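Local coordinates for Poly(A) RNA polymerase protein 2 (Saccharomyces cerevisiae, PDB 3NYB) that adds adenosines to the 3' ends of RNA as the poly(A) polymerase of the TRAMP RNA surveillance complex, at residues 55-60 against 93-98. The protein carries 1 engineered substitution. Sequence-based numbering, arbitrary orientation.
Sequences QLWPDA and RNNLYS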
# COMPACT_ATOMS: atom_id res chain seq x y z
N GLN A 55 18.17 -28.93 12.80
CA GLN A 55 19.43 -29.66 12.67
C GLN A 55 20.65 -28.92 13.22
O GLN A 55 21.59 -29.55 13.70
CB GLN A 55 19.70 -30.03 11.21
CG GLN A 55 18.90 -31.21 10.74
CD GLN A 55 18.81 -31.27 9.24
OE1 GLN A 55 18.19 -32.17 8.68
NE2 GLN A 55 19.42 -30.29 8.58
N LEU A 56 20.64 -27.59 13.12
CA LEU A 56 21.71 -26.78 13.70
C LEU A 56 21.44 -26.52 15.18
O LEU A 56 22.33 -26.63 16.02
CB LEU A 56 21.85 -25.43 12.98
CG LEU A 56 22.26 -25.42 11.51
CD1 LEU A 56 22.59 -24.00 11.09
CD2 LEU A 56 23.45 -26.34 11.26
N TRP A 57 20.19 -26.15 15.47
CA TRP A 57 19.78 -25.77 16.81
C TRP A 57 18.43 -26.40 17.08
O TRP A 57 17.40 -25.84 16.73
CB TRP A 57 19.65 -24.24 16.89
CG TRP A 57 20.84 -23.52 16.37
CD1 TRP A 57 22.07 -23.44 16.96
CD2 TRP A 57 20.94 -22.78 15.16
NE1 TRP A 57 22.93 -22.69 16.20
CE2 TRP A 57 22.25 -22.26 15.05
CE3 TRP A 57 20.05 -22.48 14.11
CZ2 TRP A 57 22.70 -21.49 14.00
CZ3 TRP A 57 20.49 -21.70 13.05
CH2 TRP A 57 21.80 -21.21 13.01
N PRO A 58 18.44 -27.60 17.69
CA PRO A 58 17.21 -28.36 17.97
C PRO A 58 16.21 -27.60 18.85
O PRO A 58 15.03 -27.96 18.89
CB PRO A 58 17.73 -29.62 18.68
CG PRO A 58 19.13 -29.28 19.09
CD PRO A 58 19.64 -28.39 18.01
N ASP A 59 16.68 -26.55 19.51
CA ASP A 59 15.81 -25.70 20.33
C ASP A 59 15.04 -24.63 19.53
O ASP A 59 14.05 -24.08 20.02
CB ASP A 59 16.62 -25.01 21.43
CG ASP A 59 17.03 -25.97 22.53
OD1 ASP A 59 16.47 -27.09 22.58
OD2 ASP A 59 17.92 -25.60 23.33
N ALA A 60 15.49 -24.35 18.31
CA ALA A 60 14.91 -23.26 17.53
C ALA A 60 13.63 -23.67 16.81
O ALA A 60 13.46 -24.83 16.43
CB ALA A 60 15.94 -22.73 16.54
N ARG A 93 24.74 -12.45 13.08
CA ARG A 93 25.36 -12.62 11.80
C ARG A 93 26.06 -13.96 11.74
O ARG A 93 25.85 -14.76 10.78
CB ARG A 93 26.36 -11.52 11.50
CG ARG A 93 25.63 -10.28 10.94
CD ARG A 93 26.57 -9.16 10.61
NE ARG A 93 25.85 -7.99 10.08
CZ ARG A 93 25.02 -7.24 10.81
NH1 ARG A 93 24.88 -7.49 12.09
NH2 ARG A 93 24.33 -6.23 10.28
N ASN A 94 27.02 -14.15 12.65
CA ASN A 94 27.75 -15.42 12.72
C ASN A 94 26.83 -16.63 12.52
O ASN A 94 27.20 -17.58 11.84
CB ASN A 94 28.38 -15.52 14.10
CG ASN A 94 29.45 -14.44 14.34
OD1 ASN A 94 30.07 -13.86 13.41
ND2 ASN A 94 29.70 -14.20 15.60
N ASN A 95 25.62 -16.56 13.08
CA ASN A 95 24.63 -17.66 13.00
C ASN A 95 23.96 -17.72 11.64
O ASN A 95 23.60 -18.79 11.15
CB ASN A 95 23.58 -17.55 14.12
CG ASN A 95 24.14 -17.96 15.50
OD1 ASN A 95 25.15 -18.68 15.58
ND2 ASN A 95 23.48 -17.54 16.57
N LEU A 96 23.76 -16.55 11.02
CA LEU A 96 23.24 -16.53 9.66
C LEU A 96 24.25 -17.17 8.69
O LEU A 96 23.86 -17.94 7.80
CB LEU A 96 22.84 -15.12 9.21
CG LEU A 96 21.59 -14.46 9.83
CD1 LEU A 96 21.61 -12.94 9.67
CD2 LEU A 96 20.30 -15.02 9.26
N TYR A 97 25.54 -16.85 8.84
CA TYR A 97 26.56 -17.45 7.98
C TYR A 97 26.48 -18.98 8.05
O TYR A 97 26.63 -19.66 7.03
CB TYR A 97 27.97 -16.97 8.35
CG TYR A 97 28.11 -15.47 8.41
CD1 TYR A 97 28.84 -14.86 9.43
CD2 TYR A 97 27.51 -14.65 7.46
CE1 TYR A 97 28.97 -13.48 9.50
CE2 TYR A 97 27.63 -13.27 7.51
CZ TYR A 97 28.37 -12.69 8.53
OH TYR A 97 28.49 -11.32 8.59
N SER A 98 26.24 -19.49 9.25
CA SER A 98 26.18 -20.93 9.47
C SER A 98 24.94 -21.55 8.85
O SER A 98 25.00 -22.62 8.24
CB SER A 98 26.21 -21.24 10.97
OG SER A 98 27.32 -20.63 11.58
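Trp57 and Asn95 meet across this contact, and both start with CG anti to the carbonyl carbon (chi1 -50° and -75°). In Trp57 this sends the indole toward helix 92-105, and the six-membered half leads. In Asn95 it sets the amide beside that ring. The indole meets the helix by its edge. CH2 lies 3.5 Å from the backbone O of Asn95, which sits near the ring plane. The neighbouring CZ2 is 4.0 Å from Asn95 CB and equally far from OD1 of the same side chain. The indole and amide planes are turned 59° apart, so the two groups do not stack. The amide's polar partner lies outside the two segments: Asn95 ND2 donates to the backbone O of Leu87. Leu87 also touches Trp57, so the loop before the helix borders both residues.

Leu56 adds the second touch. Its CD1 reaches to 4.0 Å from the backbone O of Ser98, one turn further along the helix. Leu56 CB also lies 3.5 Å above the centre of the Trp57 ring, covering one face. Ser98 turns its hydroxyl back to its own helix, where OG donates to Asn94 O at 3.1 Å.

The contact packs the loop between helix 36-54 and strand 62-65 against helix 92-105, at the surface of the palm domain. A type I turn from Trp57 to Ala60 then leads into the strand. No hydrogen bond joins the two segments. Their direct hold is van der Waals contact, with a probable weak electrostatic share from the aromatic CH edge facing a carbonyl oxygen.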